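Local structure of hypothetical conserved protein (Thermus thermophilus, 3DZM) at residues L38-R43 against L86-K91; G140-Y145 against S152-L157; S12-A17 against Q26-A31; G18-F23 against V203-L208. The protein is of unknown function but forms a calcium-binding beta-barrel in the outer membrane, where it is a major protein. All coordinates share one frame; numbering follows the deposited sequence.

Contact 1 (L38-R43 against L86-K91); sequences LPLGVR and LDVLYK
A bend at the third torsion of Arg43 (chi3 56°) swings its guanidinium round to Asp87, whose carboxylate carbon is set anti to its own carbonyl carbon (chi1 -53°). The two side chains run alongside and point the same way, yet the guanidinium and carboxylate planes are turned 64° apart. NE and NH2 both donate to the one oxygen, OD2, in a side-on salt bridge. Arg43 NE reaches Asp87 OD2 at 2.9 Å on its anti side, while Arg43 NH2 meets the same OD2 at 2.7 Å, nearly along the C-O axis. The other oxygen of Asp87 pairs with Arg108, and the guanidinium of Arg43 also serves Glu14. Next to this pair, Leu89 CD1 packs against Arg43 CB at 4.0 Å and covers the backbone of Gly41.

On the reverse face the contact is apolar. Leu40 straddles two partners: its CD1 lies 3.6 Å from Val88 CG1, and its CD2 is 3.6 Å from Tyr90 CE2. Pro39 rests beside the same ring, with CG 3.8 Å from Tyr90 CZ. Backbone bonds link Arg43 with Asp87 in both directions; between Gly41 and Leu89 one of the two is weak. Beyond them Lys91 N donates to Pro39 O. Ion pairs on one face of an antiparallel strand pair and aliphatic and aromatic groups on the other are the alternation of a transmembrane beta-barrel, with a polar interior and an apolar outer wall.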
loop_
_atom_site.group_PDB
_atom_site.type_symbol
_atom_site.label_atom_id
_atom_site.label_comp_id
_atom_site.label_asym_id
_atom_site.label_seq_id
_atom_site.Cartn_x
_atom_site.Cartn_y
_atom_site.Cartn_z
ATOM N N LEU A 38 8.108 -23.766 19.220
ATOM C CA LEU A 38 7.557 -22.439 18.898
ATOM C C LEU A 38 6.389 -22.370 17.921
ATOM O O LEU A 38 6.355 -23.059 16.905
ATOM C CB LEU A 38 8.654 -21.536 18.333
ATOM C CG LEU A 38 9.701 -20.877 19.223
ATOM C CD1 LEU A 38 10.438 -21.922 20.050
ATOM C CD2 LEU A 38 10.668 -20.105 18.335
ATOM N N PRO A 39 5.431 -21.494 18.213
ATOM C CA PRO A 39 4.417 -21.222 17.200
ATOM C C PRO A 39 4.636 -19.838 16.536
ATOM O O PRO A 39 3.693 -19.255 16.009
ATOM C CB PRO A 39 3.111 -21.269 18.011
ATOM C CG PRO A 39 3.545 -21.383 19.493
ATOM C CD PRO A 39 4.994 -21.031 19.536
ATOM N N LEU A 40 5.876 -19.342 16.566
ATOM C CA LEU A 40 6.307 -18.192 15.772
ATOM C C LEU A 40 6.284 -18.420 14.269
ATOM O O LEU A 40 6.461 -19.530 13.769
ATOM C CB LEU A 40 7.708 -17.741 16.145
ATOM C CG LEU A 40 7.732 -16.693 17.253
ATOM C CD1 LEU A 40 6.940 -15.476 16.833
ATOM C CD2 LEU A 40 7.146 -17.268 18.512
ATOM N N GLY A 41 6.062 -17.321 13.563
ATOM C CA GLY A 41 5.934 -17.285 12.126
ATOM C C GLY A 41 6.484 -15.961 11.678
ATOM O O GLY A 41 6.415 -14.997 12.415
ATOM N N VAL A 42 7.052 -15.926 10.479
ATOM C CA VAL A 42 7.533 -14.698 9.854
ATOM C C VAL A 42 7.002 -14.654 8.428
ATOM O O VAL A 42 6.975 -15.671 7.750
ATOM C CB VAL A 42 9.044 -14.646 9.898
ATOM C CG1 VAL A 42 9.559 -13.559 9.034
ATOM C CG2 VAL A 42 9.472 -14.400 11.331
ATOM N N ARG A 43 6.500 -13.492 8.008
ATOM C CA ARG A 43 6.023 -13.307 6.644
ATOM C C ARG A 43 6.706 -12.080 6.026
ATOM O O ARG A 43 6.689 -11.006 6.637
ATOM C CB ARG A 43 4.491 -13.173 6.602
ATOM C CG ARG A 43 3.963 -12.917 5.201
ATOM C CD ARG A 43 2.478 -12.921 5.086
ATOM N NE ARG A 43 1.902 -11.963 5.999
ATOM C CZ ARG A 43 0.614 -11.669 6.027
ATOM N NH1 ARG A 43 -0.191 -12.271 5.174
ATOM N NH2 ARG A 43 0.142 -10.791 6.910
ATOM N N LEU A 86 7.194 -6.735 6.646
ATOM C CA LEU A 86 7.640 -7.859 7.442
ATOM C C LEU A 86 6.719 -8.004 8.650
ATOM O O LEU A 86 6.481 -7.030 9.352
ATOM C CB LEU A 86 9.076 -7.654 7.921
ATOM C CG LEU A 86 9.457 -8.738 8.926
ATOM C CD1 LEU A 86 9.934 -9.994 8.211
ATOM C CD2 LEU A 86 10.508 -8.235 9.867
ATOM N N ASP A 87 6.194 -9.214 8.868
ATOM C CA ASP A 87 5.284 -9.497 9.972
ATOM C C ASP A 87 5.810 -10.626 10.820
ATOM O O ASP A 87 6.176 -11.665 10.305
ATOM C CB ASP A 87 3.904 -9.984 9.501
ATOM C CG ASP A 87 3.253 -9.092 8.500
ATOM O OD1 ASP A 87 3.467 -7.879 8.559
ATOM O OD2 ASP A 87 2.495 -9.610 7.657
ATOM N N VAL A 88 5.787 -10.442 12.134
ATOM C CA VAL A 88 5.939 -11.547 13.061
ATOM C C VAL A 88 4.545 -12.021 13.425
ATOM O O VAL A 88 3.718 -11.209 13.825
ATOM C CB VAL A 88 6.710 -11.101 14.316
ATOM C CG1 VAL A 88 6.682 -12.189 15.451
ATOM C CG2 VAL A 88 8.126 -10.657 13.908
ATOM N N LEU A 89 4.295 -13.321 13.236
ATOM C CA LEU A 89 3.023 -13.984 13.526
ATOM C C LEU A 89 3.161 -14.899 14.718
ATOM O O LEU A 89 4.148 -15.579 14.844
ATOM C CB LEU A 89 2.630 -14.865 12.345
ATOM C CG LEU A 89 2.651 -14.188 10.981
ATOM C CD1 LEU A 89 3.323 -15.043 9.949
ATOM C CD2 LEU A 89 1.227 -13.899 10.589
ATOM N N TYR A 90 2.163 -14.946 15.581
ATOM C CA TYR A 90 2.120 -15.946 16.641
ATOM C C TYR A 90 0.867 -16.817 16.521
ATOM O O TYR A 90 -0.219 -16.301 16.364
ATOM C CB TYR A 90 2.172 -15.258 18.006
ATOM C CG TYR A 90 2.579 -16.201 19.109
ATOM C CD1 TYR A 90 1.679 -17.137 19.619
ATOM C CD2 TYR A 90 3.864 -16.173 19.631
ATOM C CE1 TYR A 90 2.044 -18.015 20.619
ATOM C CE2 TYR A 90 4.244 -17.050 20.639
ATOM C CZ TYR A 90 3.330 -17.969 21.130
ATOM O OH TYR A 90 3.699 -18.844 22.135
ATOM N N LYS A 91 0.990 -18.134 16.598
ATOM C CA LYS A 91 -0.200 -19.016 16.513
ATOM C C LYS A 91 -0.602 -19.672 17.817
ATOM O O LYS A 91 0.029 -20.637 18.243
ATOM C CB LYS A 91 0.012 -20.147 15.499
ATOM C CG LYS A 91 0.538 -19.731 14.152
ATOM C CD LYS A 91 0.668 -20.953 13.276
ATOM C CE LYS A 91 1.733 -20.791 12.208
ATOM N NZ LYS A 91 2.154 -22.158 11.790
#

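Contact 2 (G140-Y145 against S152-L157); sequences GVRAAY and SLVGDL
Val154 lies against one face of the Arg142 guanidinium. Its CG1 sits 3.8 Å above that plane, offset toward the rim, and its CG2 comes to 3.9 Å from Arg142 NH2. Arg142 reaches this place as an extended chain, CG opposite the backbone N (chi1 -170°), so that its aliphatic part also passes Val154, with CG 3.9 Å from Val154 CG1. On the other face of the sheet Tyr145 CB stands 4.3 Å from Leu153 CB. Between these two faces the backbones exchange paired hydrogen bonds at Val141 with Leu157, Ala143 with Gly155 and Tyr145 with Leu153; Gly155 N to Ala143 O, for example, spans 2.8 Å. These fix the register of the hairpin formed by strands 127-148 and 151-172.

Further out, Glu14 takes the charge of Arg142 in a salt bridge, and Tyr104 hydrogen-bonds to Asp156 OD1. An alanine in place of Arg142 would probably strand the Glu14 carboxylate without this positive mate and uncover the methyls of Val154. The chemistry implies a buried arginine whose charge is met by Glu14, outside this hairpin, while within it Val154 shields one face of the guanidinium with hydrocarbon and so should strengthen its attraction to that acid.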
loop_
_atom_site.group_PDB
_atom_site.type_symbol
_atom_site.label_atom_id
_atom_site.label_comp_id
_atom_site.label_asym_id
_atom_site.label_seq_id
_atom_site.Cartn_x
_atom_site.Cartn_y
_atom_site.Cartn_z
ATOM N N GLY A 140 -2.385 -6.917 12.716
ATOM C CA GLY A 140 -3.475 -7.584 12.032
ATOM C C GLY A 140 -3.669 -9.009 12.463
ATOM O O GLY A 140 -2.909 -9.528 13.292
ATOM N N VAL A 141 -4.699 -9.634 11.913
ATOM C CA VAL A 141 -4.876 -11.082 12.073
ATOM C C VAL A 141 -4.868 -11.796 10.732
ATOM O O VAL A 141 -5.412 -11.299 9.743
ATOM C CB VAL A 141 -6.146 -11.475 12.916
ATOM C CG1 VAL A 141 -6.268 -10.573 14.141
ATOM C CG2 VAL A 141 -7.339 -11.272 12.131
ATOM N N ARG A 142 -4.235 -12.961 10.724
ATOM C CA ARG A 142 -4.188 -13.850 9.564
ATOM C C ARG A 142 -4.901 -15.167 9.865
ATOM O O ARG A 142 -4.510 -15.904 10.779
ATOM C CB ARG A 142 -2.743 -14.131 9.205
ATOM C CG ARG A 142 -2.538 -14.829 7.898
ATOM C CD ARG A 142 -1.125 -15.416 7.892
ATOM N NE ARG A 142 -0.682 -15.941 6.605
ATOM C CZ ARG A 142 -0.516 -17.232 6.347
ATOM N NH1 ARG A 142 -0.770 -18.131 7.290
ATOM N NH2 ARG A 142 -0.095 -17.625 5.150
ATOM N N ALA A 143 -5.951 -15.460 9.103
ATOM C CA ALA A 143 -6.676 -16.727 9.242
ATOM C C ALA A 143 -6.266 -17.703 8.130
ATOM O O ALA A 143 -6.178 -17.327 6.961
ATOM C CB ALA A 143 -8.193 -16.490 9.242
ATOM N N ALA A 144 -5.960 -18.941 8.501
ATOM C CA ALA A 144 -5.636 -19.960 7.503
ATOM C C ALA A 144 -6.506 -21.195 7.673
ATOM O O ALA A 144 -6.704 -21.644 8.780
ATOM C CB ALA A 144 -4.189 -20.322 7.566
ATOM N N TYR A 145 -7.049 -21.701 6.567
ATOM C CA TYR A 145 -7.859 -22.912 6.556
ATOM C C TYR A 145 -7.314 -23.914 5.543
ATOM O O TYR A 145 -7.256 -23.602 4.377
ATOM C CB TYR A 145 -9.308 -22.580 6.204
ATOM C CG TYR A 145 -10.226 -23.786 6.282
ATOM C CD1 TYR A 145 -10.884 -24.106 7.462
ATOM C CD2 TYR A 145 -10.421 -24.620 5.180
ATOM C CE1 TYR A 145 -11.721 -25.221 7.548
ATOM C CE2 TYR A 145 -11.241 -25.721 5.260
ATOM C CZ TYR A 145 -11.893 -26.021 6.458
ATOM O OH TYR A 145 -12.721 -27.125 6.562
ATOM N N SER A 152 -3.746 -23.880 1.513
ATOM C CA SER A 152 -4.791 -23.370 2.404
ATOM C C SER A 152 -5.349 -22.051 1.946
ATOM O O SER A 152 -4.662 -21.261 1.304
ATOM C CB SER A 152 -4.346 -23.266 3.875
ATOM O OG SER A 152 -2.962 -23.108 3.989
ATOM N N LEU A 153 -6.623 -21.856 2.262
ATOM C CA LEU A 153 -7.274 -20.581 2.126
ATOM C C LEU A 153 -6.730 -19.644 3.202
ATOM O O LEU A 153 -6.540 -20.049 4.345
ATOM C CB LEU A 153 -8.776 -20.769 2.286
ATOM C CG LEU A 153 -9.543 -19.715 1.506
ATOM C CD1 LEU A 153 -9.117 -19.773 0.046
ATOM C CD2 LEU A 153 -11.029 -19.920 1.659
ATOM N N VAL A 154 -6.432 -18.404 2.831
ATOM C CA VAL A 154 -5.904 -17.435 3.785
ATOM C C VAL A 154 -6.700 -16.139 3.757
ATOM O O VAL A 154 -6.944 -15.587 2.704
ATOM C CB VAL A 154 -4.454 -17.082 3.508
ATOM C CG1 VAL A 154 -4.011 -16.054 4.496
ATOM C CG2 VAL A 154 -3.579 -18.290 3.606
ATOM N N GLY A 155 -7.093 -15.670 4.935
ATOM C CA GLY A 155 -7.790 -14.409 5.106
ATOM C C GLY A 155 -6.900 -13.470 5.907
ATOM O O GLY A 155 -6.218 -13.879 6.845
ATOM N N ASP A 156 -6.881 -12.201 5.532
ATOM C CA ASP A 156 -6.020 -11.266 6.218
ATOM C C ASP A 156 -6.690 -9.919 6.390
ATOM O O ASP A 156 -7.063 -9.293 5.386
ATOM C CB ASP A 156 -4.766 -11.081 5.414
ATOM C CG ASP A 156 -3.683 -10.489 6.214
ATOM O OD1 ASP A 156 -3.972 -10.271 7.401
ATOM O OD2 ASP A 156 -2.571 -10.241 5.681
ATOM N N LEU A 157 -6.866 -9.507 7.655
ATOM C CA LEU A 157 -7.308 -8.158 7.990
ATOM C C LEU A 157 -6.312 -7.431 8.893
ATOM O O LEU A 157 -5.952 -7.938 9.957
ATOM C CB LEU A 157 -8.652 -8.197 8.694
ATOM C CG LEU A 157 -9.398 -6.877 8.935
ATOM C CD1 LEU A 157 -10.850 -7.170 9.122
ATOM C CD2 LEU A 157 -8.853 -6.124 10.125
#

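Contact 3 (S12-A17 against Q26-A31); sequences SVEAGA and QLAVVA
Strands 10-17 and 23-32 begin the barrel as antiparallel neighbours, and on their inner face Glu14 meets Gln26. Gln26 NE2 comes within 2.8 Å of Glu14 OE2, but the N-H points badly, at 121°, and the bond is weak. The carboxylate and amide planes stand 42° apart, so the groups cross rather than lie flat together. Glu14 runs out as an extended chain, whereas Gln26 carries CG between its backbone N and carbonyl carbon (chi1 82°) and then bends at chi2, folding the amide toward the acid. The main partners of Glu14 are cationic: Arg142 at OE1 and Arg43 at OE2. Val30 lines the same carboxylate, its CG2 4.1 Å from Glu14 OE1.

This is the wall of an eight-stranded outer-membrane barrel, in which alternate residues face in and out. The pairs Ser12 with Val30, Glu14 with Ala28 and Gly16 with Gln26 each exchange two backbone hydrogen bonds, such as Glu14 N to Ala28 O at 2.8 Å. The side chains of Ser12, Val30, Glu14, Ala28 and Gln26 belong to the inner face, where Gly16 adds none. Between them the residues turned outward are small or branched and touch loosely. Leu27 CD2 reaches across the strand gap to Ala15 CB at 4.4 Å and to Val13 CG2 at 4.5 Å. Val29 keeps to the same outer face, with its CG2 3.6 Å from Ser12 O.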
loop_
_atom_site.group_PDB
_atom_site.type_symbol
_atom_site.label_atom_id
_atom_site.label_comp_id
_atom_site.label_asym_id
_atom_site.label_seq_id
_atom_site.Cartn_x
_atom_site.Cartn_y
_atom_site.Cartn_z
ATOM N N SER A 12 6.162 -21.412 2.853
ATOM C CA SER A 12 5.070 -21.371 1.878
ATOM C C SER A 12 5.144 -20.077 1.123
ATOM O O SER A 12 5.757 -19.115 1.568
ATOM C CB SER A 12 3.687 -21.502 2.522
ATOM O OG SER A 12 3.801 -21.969 3.851
ATOM N N VAL A 13 4.521 -20.058 -0.037
ATOM C CA VAL A 13 4.412 -18.827 -0.784
ATOM C C VAL A 13 2.914 -18.538 -0.771
ATOM O O VAL A 13 2.090 -19.458 -0.907
ATOM C CB VAL A 13 5.045 -18.961 -2.224
ATOM C CG1 VAL A 13 4.544 -20.212 -2.918
ATOM C CG2 VAL A 13 4.785 -17.726 -3.094
ATOM N N GLU A 14 2.575 -17.268 -0.559
ATOM C CA GLU A 14 1.203 -16.847 -0.361
ATOM C C GLU A 14 0.876 -15.720 -1.347
ATOM O O GLU A 14 1.607 -14.743 -1.453
ATOM C CB GLU A 14 1.050 -16.394 1.100
ATOM C CG GLU A 14 -0.346 -15.994 1.560
ATOM C CD GLU A 14 -0.305 -14.928 2.669
ATOM O OE1 GLU A 14 -0.130 -15.287 3.858
ATOM O OE2 GLU A 14 -0.455 -13.722 2.338
ATOM N N ALA A 15 -0.223 -15.859 -2.073
ATOM C CA ALA A 15 -0.733 -14.781 -2.935
ATOM C C ALA A 15 -2.059 -14.306 -2.383
ATOM O O ALA A 15 -2.882 -15.128 -1.962
ATOM C CB ALA A 15 -0.930 -15.284 -4.411
ATOM N N GLY A 16 -2.288 -12.998 -2.377
ATOM C CA GLY A 16 -3.587 -12.509 -1.964
ATOM C C GLY A 16 -4.098 -11.342 -2.750
ATOM O O GLY A 16 -3.335 -10.584 -3.320
ATOM N N ALA A 17 -5.405 -11.178 -2.767
ATOM C CA ALA A 17 -6.019 -10.088 -3.519
ATOM C C ALA A 17 -7.006 -9.382 -2.611
ATOM O O ALA A 17 -7.585 -10.005 -1.724
ATOM C CB ALA A 17 -6.745 -10.642 -4.769
ATOM N N GLN A 26 -1.112 -9.012 -3.072
ATOM C CA GLN A 26 0.226 -9.220 -2.529
ATOM C C GLN A 26 0.788 -10.613 -2.743
ATOM O O GLN A 26 0.056 -11.586 -2.832
ATOM C CB GLN A 26 0.336 -8.802 -1.051
ATOM C CG GLN A 26 -0.150 -9.806 -0.096
ATOM C CD GLN A 26 0.814 -10.052 1.061
ATOM O OE1 GLN A 26 1.591 -9.163 1.494
ATOM N NE2 GLN A 26 0.756 -11.276 1.587
ATOM N N LEU A 27 2.112 -10.676 -2.810
ATOM C CA LEU A 27 2.878 -11.919 -2.815
ATOM C C LEU A 27 3.768 -11.952 -1.578
ATOM O O LEU A 27 4.368 -10.940 -1.192
ATOM C CB LEU A 27 3.749 -11.973 -4.058
ATOM C CG LEU A 27 3.016 -12.609 -5.222
ATOM C CD1 LEU A 27 3.499 -12.043 -6.536
ATOM C CD2 LEU A 27 3.235 -14.087 -5.136
ATOM N N ALA A 28 3.841 -13.102 -0.935
ATOM C CA ALA A 28 4.631 -13.203 0.284
ATOM C C ALA A 28 5.237 -14.577 0.422
ATOM O O ALA A 28 4.764 -15.542 -0.193
ATOM C CB ALA A 28 3.794 -12.841 1.551
ATOM N N VAL A 29 6.315 -14.641 1.202
ATOM C CA VAL A 29 6.864 -15.906 1.656
ATOM C C VAL A 29 6.662 -15.934 3.160
ATOM O O VAL A 29 6.885 -14.936 3.841
ATOM C CB VAL A 29 8.358 -16.096 1.243
ATOM C CG1 VAL A 29 9.239 -14.915 1.707
ATOM C CG2 VAL A 29 8.907 -17.414 1.780
ATOM N N VAL A 30 6.178 -17.059 3.661
ATOM C CA VAL A 30 5.967 -17.284 5.092
ATOM C C VAL A 30 6.843 -18.418 5.583
ATOM O O VAL A 30 7.017 -19.413 4.898
ATOM C CB VAL A 30 4.561 -17.789 5.363
ATOM C CG1 VAL A 30 4.291 -17.764 6.858
ATOM C CG2 VAL A 30 3.544 -16.986 4.581
ATOM N N ALA A 31 7.364 -18.291 6.784
ATOM C CA ALA A 31 8.125 -19.363 7.384
ATOM C C ALA A 31 7.514 -19.602 8.744
ATOM O O ALA A 31 7.326 -18.678 9.503
ATOM C CB ALA A 31 9.562 -18.954 7.510
#

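Contact 4 (G18-F23 against V203-L208); sequences GFYGGF and VLKLRL. With C8E ((hydroxyethyloxy)tri(ethyloxy)octane), chain E.
A methyl of Val203 sits squarely over the ring of Tyr20: CG1 is 3.6 Å from the ring centroid and only 4° off its normal, a CH-pi contact. The two side chains cross at about a right angle. A second neighbour approaches at the edge, near the ring plane: Lys205 CB is 3.7 Å from Tyr20 CD1. The guanidinium of Arg207 comes obliquely, NH2 3.7 Å from Tyr20 CB, its plane within 11° of the ring's. With CG opposite the backbone N (chi1 -165°), Tyr20 extends inward to where Asp160 and Tyr162 hydrogen-bond to its hydroxyl. A leucine at Tyr20 would probably leave Asp160 and Tyr162 without that hydroxyl and Val203 CG1 without an aromatic face to lie on.

Phe19 points to the other side, and its edge meets Leu204 O, 3.3 Å from CD2 and in the ring plane. Paired backbone bonds hold the strands here, Phe19 N to Leu206 O at 2.8 Å and Leu206 N to Phe19 O at 2.9 Å. Before them the chain turns a corner at Gly18, whose backbone angles call for glycine. After them it bends away through Gly21, beside a bound C8E detergent. Pairing between the first part of the chain and its last strand, 202-213, is the seam that closes an antiparallel beta-barrel.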
loop_
_atom_site.group_PDB
_atom_site.type_symbol
_atom_site.label_atom_id
_atom_site.label_comp_id
_atom_site.label_asym_id
_atom_site.label_seq_id
_atom_site.Cartn_x
_atom_site.Cartn_y
_atom_site.Cartn_z
ATOM N N GLY A 18 -7.213 -8.094 -2.830
ATOM C CA GLY A 18 -8.170 -7.374 -2.030
ATOM C C GLY A 18 -7.845 -5.929 -1.809
ATOM O O GLY A 18 -7.287 -5.250 -2.667
ATOM N N PHE A 19 -8.205 -5.425 -0.644
ATOM C CA PHE A 19 -8.132 -3.976 -0.449
ATOM C C PHE A 19 -6.915 -3.546 0.417
ATOM O O PHE A 19 -6.633 -4.134 1.464
ATOM C CB PHE A 19 -9.477 -3.437 0.049
ATOM C CG PHE A 19 -9.496 -1.947 0.275
ATOM C CD1 PHE A 19 -10.135 -1.100 -0.634
ATOM C CD2 PHE A 19 -8.893 -1.383 1.414
ATOM C CE1 PHE A 19 -10.164 0.275 -0.424
ATOM C CE2 PHE A 19 -8.918 -0.014 1.629
ATOM C CZ PHE A 19 -9.554 0.814 0.705
ATOM N N TYR A 20 -6.150 -2.590 -0.112
ATOM C CA TYR A 20 -5.082 -1.927 0.601
ATOM C C TYR A 20 -5.075 -0.455 0.252
ATOM O O TYR A 20 -4.129 0.040 -0.314
ATOM C CB TYR A 20 -3.726 -2.517 0.286
ATOM C CG TYR A 20 -2.663 -2.099 1.267
ATOM C CD1 TYR A 20 -2.565 -2.724 2.510
ATOM C CD2 TYR A 20 -1.798 -1.040 0.985
ATOM C CE1 TYR A 20 -1.617 -2.331 3.436
ATOM C CE2 TYR A 20 -0.821 -0.647 1.908
ATOM C CZ TYR A 20 -0.746 -1.299 3.135
ATOM O OH TYR A 20 0.186 -0.924 4.072
ATOM N N GLY A 21 -6.140 0.243 0.599
ATOM C CA GLY A 21 -6.274 1.622 0.192
ATOM C C GLY A 21 -6.629 1.770 -1.264
ATOM O O GLY A 21 -6.499 2.846 -1.843
ATOM N N GLY A 22 -7.101 0.680 -1.851
ATOM C CA GLY A 22 -7.272 0.570 -3.279
ATOM C C GLY A 22 -7.220 -0.889 -3.583
ATOM O O GLY A 22 -6.767 -1.641 -2.737
ATOM N N PHE A 23 -7.702 -1.310 -4.758
ATOM C CA PHE A 23 -7.568 -2.721 -5.146
ATOM C C PHE A 23 -6.136 -3.049 -5.598
ATOM O O PHE A 23 -5.393 -2.188 -6.099
ATOM C CB PHE A 23 -8.570 -3.127 -6.202
ATOM C CG PHE A 23 -8.634 -4.618 -6.425
ATOM C CD1 PHE A 23 -9.446 -5.429 -5.609
ATOM C CD2 PHE A 23 -7.892 -5.225 -7.447
ATOM C CE1 PHE A 23 -9.519 -6.821 -5.804
ATOM C CE2 PHE A 23 -7.948 -6.606 -7.643
ATOM C CZ PHE A 23 -8.768 -7.406 -6.819
ATOM N N VAL A 203 -4.177 2.860 6.839
ATOM C CA VAL A 203 -4.581 1.987 5.756
ATOM C C VAL A 203 -5.252 0.750 6.325
ATOM O O VAL A 203 -4.643 0.022 7.102
ATOM C CB VAL A 203 -3.365 1.584 4.835
ATOM C CG1 VAL A 203 -3.844 0.819 3.573
ATOM C CG2 VAL A 203 -2.557 2.799 4.438
ATOM N N LEU A 204 -6.509 0.531 5.943
ATOM C CA LEU A 204 -7.177 -0.761 6.149
ATOM C C LEU A 204 -6.742 -1.825 5.132
ATOM O O LEU A 204 -6.774 -1.601 3.935
ATOM C CB LEU A 204 -8.674 -0.578 6.028
ATOM C CG LEU A 204 -9.527 -1.749 6.483
ATOM C CD1 LEU A 204 -9.355 -1.992 7.963
ATOM C CD2 LEU A 204 -10.973 -1.467 6.165
ATOM N N LYS A 205 -6.339 -2.985 5.610
ATOM C CA LYS A 205 -5.929 -4.059 4.720
ATOM C C LYS A 205 -6.892 -5.209 4.900
ATOM O O LYS A 205 -7.082 -5.701 6.025
ATOM C CB LYS A 205 -4.500 -4.542 5.023
ATOM C CG LYS A 205 -4.168 -5.922 4.447
ATOM C CD LYS A 205 -3.293 -6.733 5.402
ATOM C CE LYS A 205 -2.061 -5.974 5.851
ATOM N NZ LYS A 205 -0.960 -6.916 6.264
ATOM N N LEU A 206 -7.479 -5.637 3.788
ATOM C CA LEU A 206 -8.449 -6.729 3.751
ATOM C C LEU A 206 -8.215 -7.632 2.512
ATOM O O LEU A 206 -8.539 -7.250 1.387
ATOM C CB LEU A 206 -9.822 -6.094 3.737
ATOM C CG LEU A 206 -11.114 -6.905 3.810
ATOM C CD1 LEU A 206 -11.010 -8.086 4.750
ATOM C CD2 LEU A 206 -12.206 -5.958 4.244
ATOM N N ARG A 207 -7.598 -8.803 2.703
ATOM C CA ARG A 207 -7.266 -9.663 1.563
ATOM C C ARG A 207 -7.733 -11.114 1.706
ATOM O O ARG A 207 -7.702 -11.648 2.809
ATOM C CB ARG A 207 -5.763 -9.660 1.283
ATOM C CG ARG A 207 -5.206 -8.386 0.740
ATOM C CD ARG A 207 -3.717 -8.560 0.404
ATOM N NE ARG A 207 -3.077 -7.306 0.007
ATOM C CZ ARG A 207 -2.161 -6.668 0.731
ATOM N NH1 ARG A 207 -1.760 -7.166 1.895
ATOM N NH2 ARG A 207 -1.647 -5.520 0.291
ATOM N N LEU A 208 -8.159 -11.729 0.581
ATOM C CA LEU A 208 -8.328 -13.186 0.460
ATOM C C LEU A 208 -7.258 -13.721 -0.448
ATOM O O LEU A 208 -6.857 -13.050 -1.388
ATOM C CB LEU A 208 -9.685 -13.586 -0.085
ATOM C CG LEU A 208 -10.837 -13.029 0.742
ATOM C CD1 LEU A 208 -12.192 -13.353 0.124
ATOM C CD2 LEU A 208 -10.742 -13.522 2.197
HETATM C C1 C8E E . -10.549 2.165 10.443
HETATM C C2 C8E E . -9.207 2.886 10.632
HETATM C C3 C8E E . -9.179 4.305 10.049
HETATM C C4 C8E E . -9.068 5.383 11.140
HETATM C C5 C8E E . -8.474 6.714 10.664
HETATM C C6 C8E E . -9.477 7.855 10.430
HETATM C C7 C8E E . -9.609 8.238 8.951
HETATM C C8 C8E E . -8.534 7.545 8.106
HETATM O O9 C8E E . -8.105 8.273 6.960
HETATM C C10 C8E E . -6.766 8.731 7.094
HETATM C C11 C8E E . -6.080 8.966 5.748
HETATM O O12 C8E E . -5.329 7.831 5.360
HETATM C C13 C8E E . -5.058 7.805 3.967
HETATM C C14 C8E E . -4.915 6.381 3.421
HETATM O O15 C8E E . -5.812 6.191 2.340
HETATM C C16 C8E E . -5.918 4.842 1.934
HETATM C C17 C8E E . -4.659 4.424 1.171
HETATM O O18 C8E E . -4.799 4.628 -0.225
HETATM C C19 C8E E . -4.566 5.963 -0.605
HETATM C C20 C8E E . -3.153 6.322 -0.160
HETATM O O21 C8E E . -2.227 5.968 -1.151
#

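All four contacts belong to one curled antiparallel sheet, and inward-facing charges join three of them across the barrel. Arg43 of contact 1 reaches contact 2 through NH2, 3.0 Å from Asp156 OD2, and contact 3 through NH1, 3.2 Å from Glu14 OE2. Arg142 NH2 of contact 2 completes the set, 2.7 Å from Glu14 OE1. Contact 4 adjoins contact 2 through the backbone, Arg207 N lying 2.8 Å from Asp156 O, and contact 3 through Ala17 N, 2.7 Å from Leu208 O. It is also the one nearest the metal site: the Gly21 position is about 13 Å from the calcium ion, whereas contacts 1 to 3 lie away from it.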